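Local structure of protelomerase (Agrobacterium tumefaciens, 4F43) at residues T151-E163 with K223-S235. The protein generates and protects the hairpin ends of linear DNA as a telomere resolvase, probably by cleaving and rejoining DNA strands. The protein carries 1 engineered substitution. Residues are numbered along the deposited sequence; the frame is centred on the assembly and turned at random.
Engineered in segment 151-163: Ala154 (natural residue Arg). With nucleotides of chain B.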
loop_
_atom_site.group_PDB
_atom_site.type_symbol
_atom_site.label_atom_id
_atom_site.label_comp_id
_atom_site.label_asym_id
_atom_site.label_seq_id
_atom_site.Cartn_x
_atom_site.Cartn_y
_atom_site.Cartn_z
ATOM N N THR A 151 -4.099 -13.552 -6.066
ATOM C CA THR A 151 -2.681 -13.352 -6.365
ATOM C C THR A 151 -1.949 -12.603 -5.253
ATOM O O THR A 151 -0.722 -12.630 -5.180
ATOM C CB THR A 151 -2.465 -12.633 -7.718
ATOM O OG1 THR A 151 -1.135 -12.884 -8.188
ATOM C CG2 THR A 151 -2.672 -11.137 -7.575
ATOM N N GLY A 152 -2.707 -11.929 -4.394
ATOM C CA GLY A 152 -2.151 -11.306 -3.207
ATOM C C GLY A 152 -1.472 -9.965 -3.401
ATOM O O GLY A 152 -0.857 -9.441 -2.475
ATOM N N ARG A 153 -1.579 -9.399 -4.599
ATOM C CA ARG A 153 -0.998 -8.086 -4.855
ATOM C C ARG A 153 -1.829 -6.984 -4.199
ATOM O O ARG A 153 -3.015 -7.168 -3.922
ATOM C CB ARG A 153 -0.859 -7.831 -6.359
ATOM C CG ARG A 153 0.024 -8.831 -7.095
ATOM C CD ARG A 153 1.352 -9.043 -6.387
ATOM N NE ARG A 153 1.378 -10.290 -5.627
ATOM C CZ ARG A 153 2.409 -10.692 -4.891
ATOM N NH1 ARG A 153 2.348 -11.841 -4.234
ATOM N NH2 ARG A 153 3.499 -9.941 -4.810
ATOM N N ALA A 154 -1.195 -5.844 -3.952
ATOM C CA ALA A 154 -1.857 -4.706 -3.324
ATOM C C ALA A 154 -2.851 -4.064 -4.288
ATOM O O ALA A 154 -2.682 -4.155 -5.504
ATOM C CB ALA A 154 -0.818 -3.687 -2.866
ATOM N N PRO A 155 -3.901 -3.422 -3.745
ATOM C CA PRO A 155 -4.923 -2.731 -4.541
ATOM C C PRO A 155 -4.340 -1.776 -5.584
ATOM O O PRO A 155 -4.830 -1.743 -6.711
ATOM C CB PRO A 155 -5.702 -1.947 -3.485
ATOM C CG PRO A 155 -5.610 -2.799 -2.271
ATOM C CD PRO A 155 -4.237 -3.420 -2.309
ATOM N N TYR A 156 -3.314 -1.018 -5.216
ATOM C CA TYR A 156 -2.676 -0.102 -6.157
ATOM C C TYR A 156 -2.034 -0.883 -7.300
ATOM O O TYR A 156 -2.234 -0.564 -8.474
ATOM C CB TYR A 156 -1.635 0.764 -5.446
ATOM C CG TYR A 156 -1.049 1.855 -6.310
ATOM C CD1 TYR A 156 -1.832 2.915 -6.749
ATOM C CD2 TYR A 156 0.290 1.831 -6.681
ATOM C CE1 TYR A 156 -1.301 3.916 -7.539
ATOM C CE2 TYR A 156 0.830 2.829 -7.470
ATOM C CZ TYR A 156 0.031 3.869 -7.896
ATOM O OH TYR A 156 0.564 4.864 -8.681
ATOM N N GLU A 157 -1.274 -1.915 -6.942
ATOM C CA GLU A 157 -0.632 -2.780 -7.922
ATOM C C GLU A 157 -1.666 -3.432 -8.833
ATOM O O GLU A 157 -1.557 -3.366 -10.055
ATOM C CB GLU A 157 0.188 -3.864 -7.219
ATOM C CG GLU A 157 1.309 -3.333 -6.341
ATOM C CD GLU A 157 1.942 -4.417 -5.489
ATOM O OE1 GLU A 157 1.337 -5.503 -5.365
ATOM O OE2 GLU A 157 3.042 -4.184 -4.947
ATOM N N VAL A 158 -2.673 -4.051 -8.222
ATOM C CA VAL A 158 -3.721 -4.759 -8.955
ATOM C C VAL A 158 -4.474 -3.859 -9.929
ATOM O O VAL A 158 -4.554 -4.150 -11.122
ATOM C CB VAL A 158 -4.746 -5.409 -7.994
ATOM C CG1 VAL A 158 -5.951 -5.928 -8.768
ATOM C CG2 VAL A 158 -4.102 -6.530 -7.198
ATOM N N PHE A 159 -5.023 -2.763 -9.418
ATOM C CA PHE A 159 -5.875 -1.893 -10.221
ATOM C C PHE A 159 -5.113 -1.008 -11.208
ATOM O O PHE A 159 -5.645 -0.656 -12.261
ATOM C CB PHE A 159 -6.756 -1.017 -9.327
ATOM C CG PHE A 159 -7.846 -1.770 -8.615
ATOM C CD1 PHE A 159 -8.956 -2.224 -9.307
ATOM C CD2 PHE A 159 -7.769 -2.009 -7.255
ATOM C CE1 PHE A 159 -9.962 -2.909 -8.655
ATOM C CE2 PHE A 159 -8.770 -2.693 -6.599
ATOM C CZ PHE A 159 -9.868 -3.145 -7.300
ATOM N N THR A 160 -3.876 -0.644 -10.880
ATOM C CA THR A 160 -3.188 0.378 -11.668
ATOM C C THR A 160 -1.975 -0.077 -12.486
ATOM O O THR A 160 -1.738 0.451 -13.571
ATOM C CB THR A 160 -2.773 1.585 -10.796
ATOM O OG1 THR A 160 -1.742 1.191 -9.884
ATOM C CG2 THR A 160 -3.965 2.114 -10.012
ATOM N N GLN A 161 -1.203 -1.037 -11.986
ATOM C CA GLN A 161 0.086 -1.323 -12.616
ATOM C C GLN A 161 0.594 -2.763 -12.507
ATOM O O GLN A 161 1.802 -2.989 -12.450
ATOM C CB GLN A 161 1.148 -0.362 -12.073
ATOM C CG GLN A 161 1.277 -0.382 -10.558
ATOM C CD GLN A 161 2.241 0.665 -10.043
ATOM O OE1 GLN A 161 2.591 1.607 -10.754
ATOM N NE2 GLN A 161 2.681 0.505 -8.799
ATOM N N ALA A 162 -0.316 -3.731 -12.495
ATOM C CA ALA A 162 0.088 -5.133 -12.460
ATOM C C ALA A 162 0.271 -5.696 -13.867
ATOM O O ALA A 162 -0.452 -5.329 -14.792
ATOM C CB ALA A 162 -0.922 -5.964 -11.683
ATOM N N GLU A 163 1.247 -6.586 -14.019
ATOM C CA GLU A 163 1.483 -7.262 -15.293
ATOM C C GLU A 163 1.678 -8.755 -15.067
ATOM O O GLU A 163 2.806 -9.234 -14.971
ATOM C CB GLU A 163 2.712 -6.690 -16.001
ATOM C CG GLU A 163 2.659 -5.195 -16.259
ATOM C CD GLU A 163 4.015 -4.624 -16.624
ATOM O OE1 GLU A 163 4.149 -3.383 -16.667
ATOM O OE2 GLU A 163 4.948 -5.418 -16.867
ATOM N N LYS A 223 -9.086 0.743 -18.227
ATOM C CA LYS A 223 -8.256 1.693 -18.960
ATOM C C LYS A 223 -8.174 3.011 -18.204
ATOM O O LYS A 223 -7.164 3.712 -18.262
ATOM C CB LYS A 223 -8.812 1.930 -20.365
ATOM C CG LYS A 223 -8.692 0.733 -21.295
ATOM C CD LYS A 223 -7.241 0.311 -21.465
ATOM C CE LYS A 223 -6.398 1.426 -22.070
ATOM N NZ LYS A 223 -4.953 1.062 -22.119
ATOM N N LEU A 224 -9.250 3.341 -17.497
ATOM C CA LEU A 224 -9.291 4.546 -16.680
ATOM C C LEU A 224 -8.374 4.408 -15.463
ATOM O O LEU A 224 -7.899 5.402 -14.914
ATOM C CB LEU A 224 -10.729 4.836 -16.241
ATOM C CG LEU A 224 -10.984 6.077 -15.379
ATOM C CD1 LEU A 224 -10.433 7.325 -16.049
ATOM C CD2 LEU A 224 -12.471 6.231 -15.094
ATOM N N TRP A 225 -8.120 3.167 -15.058
ATOM C CA TRP A 225 -7.299 2.883 -13.884
ATOM C C TRP A 225 -5.812 2.745 -14.207
ATOM O O TRP A 225 -4.961 3.005 -13.358
ATOM C CB TRP A 225 -7.785 1.606 -13.198
ATOM C CG TRP A 225 -8.866 1.824 -12.191
ATOM C CD1 TRP A 225 -9.091 2.952 -11.454
ATOM C CD2 TRP A 225 -9.878 0.886 -11.808
ATOM N NE1 TRP A 225 -10.180 2.772 -10.634
ATOM C CE2 TRP A 225 -10.681 1.511 -10.833
ATOM C CE3 TRP A 225 -10.182 -0.422 -12.195
ATOM C CZ2 TRP A 225 -11.769 0.872 -10.239
ATOM C CZ3 TRP A 225 -11.262 -1.056 -11.607
ATOM C CH2 TRP A 225 -12.041 -0.408 -10.639
ATOM N N HIS A 226 -5.506 2.330 -15.431
ATOM C CA HIS A 226 -4.127 2.044 -15.818
ATOM C C HIS A 226 -3.249 3.295 -15.854
ATOM O O HIS A 226 -3.578 4.277 -16.517
ATOM C CB HIS A 226 -4.087 1.345 -17.177
ATOM C CG HIS A 226 -2.759 0.736 -17.503
ATOM N ND1 HIS A 226 -2.276 -0.382 -16.859
ATOM C CD2 HIS A 226 -1.812 1.088 -18.406
ATOM C CE1 HIS A 226 -1.089 -0.694 -17.351
ATOM N NE2 HIS A 226 -0.785 0.183 -18.290
ATOM N N GLY A 227 -2.130 3.243 -15.138
ATOM C CA GLY A 227 -1.168 4.332 -15.133
ATOM C C GLY A 227 -1.544 5.460 -14.192
ATOM O O GLY A 227 -0.891 6.503 -14.163
ATOM N N MET A 228 -2.601 5.243 -13.416
ATOM C CA MET A 228 -3.104 6.256 -12.497
ATOM C C MET A 228 -2.133 6.511 -11.353
ATOM O O MET A 228 -1.336 5.642 -10.997
ATOM C CB MET A 228 -4.456 5.825 -11.929
ATOM C CG MET A 228 -5.539 6.878 -12.027
ATOM S SD MET A 228 -7.100 6.301 -11.337
ATOM C CE MET A 228 -8.173 7.679 -11.732
ATOM N N SER A 229 -2.204 7.706 -10.779
ATOM C CA SER A 229 -1.406 8.035 -9.608
ATOM C C SER A 229 -2.139 7.578 -8.353
ATOM O O SER A 229 -3.324 7.249 -8.405
ATOM C CB SER A 229 -1.123 9.537 -9.548
ATOM O OG SER A 229 -2.322 10.277 -9.410
ATOM N N ILE A 230 -1.435 7.557 -7.226
ATOM C CA ILE A 230 -2.001 7.046 -5.981
ATOM C C ILE A 230 -3.154 7.908 -5.459
ATOM O O ILE A 230 -4.146 7.388 -4.948
ATOM C CB ILE A 230 -0.913 6.860 -4.890
ATOM C CG1 ILE A 230 -1.530 6.335 -3.591
ATOM C CG2 ILE A 230 -0.148 8.157 -4.650
ATOM C CD1 ILE A 230 -2.221 4.995 -3.736
ATOM N N ASP A 231 -3.028 9.223 -5.604
ATOM C CA ASP A 231 -4.075 10.137 -5.161
ATOM C C ASP A 231 -5.310 10.005 -6.047
ATOM O O ASP A 231 -6.443 9.972 -5.554
ATOM C CB ASP A 231 -3.566 11.579 -5.163
ATOM C CG ASP A 231 -2.335 11.762 -4.295
ATOM O OD1 ASP A 231 -2.487 11.869 -3.060
ATOM O OD2 ASP A 231 -1.215 11.799 -4.848
ATOM N N ASP A 232 -5.079 9.928 -7.355
ATOM C CA ASP A 232 -6.153 9.722 -8.317
ATOM C C ASP A 232 -6.897 8.429 -8.017
ATOM O O ASP A 232 -8.124 8.415 -7.948
ATOM C CB ASP A 232 -5.602 9.684 -9.743
ATOM C CG ASP A 232 -5.170 11.049 -10.239
ATOM O OD1 ASP A 232 -5.809 12.051 -9.856
ATOM O OD2 ASP A 232 -4.190 11.119 -11.010
ATOM N N PHE A 233 -6.142 7.351 -7.833
ATOM C CA PHE A 233 -6.713 6.051 -7.501
ATOM C C PHE A 233 -7.512 6.109 -6.203
ATOM O O PHE A 233 -8.586 5.510 -6.095
ATOM C CB PHE A 233 -5.607 4.999 -7.389
ATOM C CG PHE A 233 -6.074 3.689 -6.824
ATOM C CD1 PHE A 233 -6.770 2.789 -7.612
ATOM C CD2 PHE A 233 -5.813 3.354 -5.505
ATOM C CE1 PHE A 233 -7.203 1.585 -7.093
ATOM C CE2 PHE A 233 -6.243 2.149 -4.983
ATOM C CZ PHE A 233 -6.936 1.263 -5.778
ATOM N N SER A 234 -6.980 6.832 -5.222
ATOM C CA SER A 234 -7.655 7.001 -3.943
ATOM C C SER A 234 -9.012 7.672 -4.127
ATOM O O SER A 234 -10.050 7.084 -3.818
ATOM C CB SER A 234 -6.792 7.815 -2.977
ATOM O OG SER A 234 -5.607 7.114 -2.634
ATOM N N SER A 235 -8.997 8.894 -4.652
ATOM C CA SER A 235 -10.226 9.663 -4.837
ATOM C C SER A 235 -11.228 8.964 -5.757
ATOM O O SER A 235 -12.437 9.157 -5.632
ATOM C CB SER A 235 -9.906 11.060 -5.376
ATOM O OG SER A 235 -9.084 11.781 -4.472
ATOM P P DT B 23 -2.589 0.850 -2.040
ATOM O OP1 DT B 23 -2.734 -0.494 -2.642
ATOM O OP2 DT B 23 -3.175 2.028 -2.714
ATOM O "O5'" DT B 23 -3.164 0.801 -0.549
ATOM C "C5'" DT B 23 -2.806 -0.268 0.319
ATOM C "C4'" DT B 23 -3.385 -0.055 1.707
ATOM O "O4'" DT B 23 -2.944 1.231 2.216
ATOM C "C3'" DT B 23 -4.910 -0.031 1.783
ATOM O "O3'" DT B 23 -5.345 -0.749 2.935
ATOM C "C2'" DT B 23 -5.233 1.452 1.904
ATOM C "C1'" DT B 23 -4.060 1.901 2.763
ATOM N N1 DT B 23 -3.814 3.371 2.760
ATOM C C2 DT B 23 -3.973 4.061 3.937
ATOM O O2 DT B 23 -4.305 3.530 4.980
ATOM N N3 DT B 23 -3.727 5.404 3.851
ATOM C C4 DT B 23 -3.346 6.119 2.734
ATOM O O4 DT B 23 -3.152 7.332 2.777
ATOM C C5 DT B 23 -3.197 5.337 1.531
ATOM C C7 DT B 23 -2.788 5.994 0.246
ATOM C C6 DT B 23 -3.436 4.020 1.602
ATOM P P DT B 22 3.631 3.936 -3.903
ATOM O OP1 DT B 22 4.759 3.322 -4.638
ATOM O OP2 DT B 22 2.933 5.110 -4.470
ATOM O "O5'" DT B 22 2.536 2.802 -3.617
ATOM C "C5'" DT B 22 1.215 3.142 -3.202
ATOM C "C4'" DT B 22 0.912 2.604 -1.815
ATOM O "O4'" DT B 22 1.391 3.544 -0.827
ATOM C "C3'" DT B 22 -0.567 2.437 -1.486
ATOM O "O3'" DT B 22 -1.020 1.131 -1.831
ATOM C "C2'" DT B 22 -0.624 2.642 0.024
ATOM C "C1'" DT B 22 0.709 3.293 0.383
ATOM N N1 DT B 22 0.551 4.565 1.152
ATOM C C2 DT B 22 0.139 4.502 2.464
ATOM O O2 DT B 22 -0.103 3.460 3.047
ATOM N N3 DT B 22 0.025 5.717 3.086
ATOM C C4 DT B 22 0.270 6.965 2.547
ATOM O O4 DT B 22 0.133 7.996 3.202
ATOM C C5 DT B 22 0.696 6.957 1.169
ATOM C C7 DT B 22 0.994 8.249 0.466
ATOM C C6 DT B 22 0.813 5.776 0.546
HETATM O O HOH W 1 1.291 7.709 -7.642
#
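In the telomere resolvase catalytic domain, Phe233 of helix 230-248 inserts as a knob among Pro155, Tyr156, Phe159 and Thr160 of the DNA-contacting helix 155-161, the short axes of 155-161 and 230-235 running nearly perpendicular at 94°. Phe233 CE1 presses on Phe159 CB at 3.5 Å, while Phe233 CD1 lies near Thr160 CG2. Carried anti to its carbonyl carbon (chi1 -71°), the Phe159 ring also turns an edge to Trp225: Phe159 CD1 lies over one face of the indole, 3.5 Å from Trp225 CZ3, a T-shaped pair that completes an aromatic cluster. Gly227 N, within the type II turn 225-228, donates a nearly straight bond (171°) to Thr160 O at 3.2 Å. Tyr156 lays CE1 3.6 Å from Ile230 CA; a water joins its OH to Ile230 N. At the N-terminus of helix 155-161, after engineered Ala154, Tyr156 N donates to OP1 of DT23 of chain B at 2.7 Å, and Ile230 CD1 approaches OP2 of the same phosphate. Helix 140-151 packs on Pro155 and Phe159 through Ile148, while helix 230-248 adds Leu241 against Phe159 and Thr237 as acceptor for Trp225 NE1.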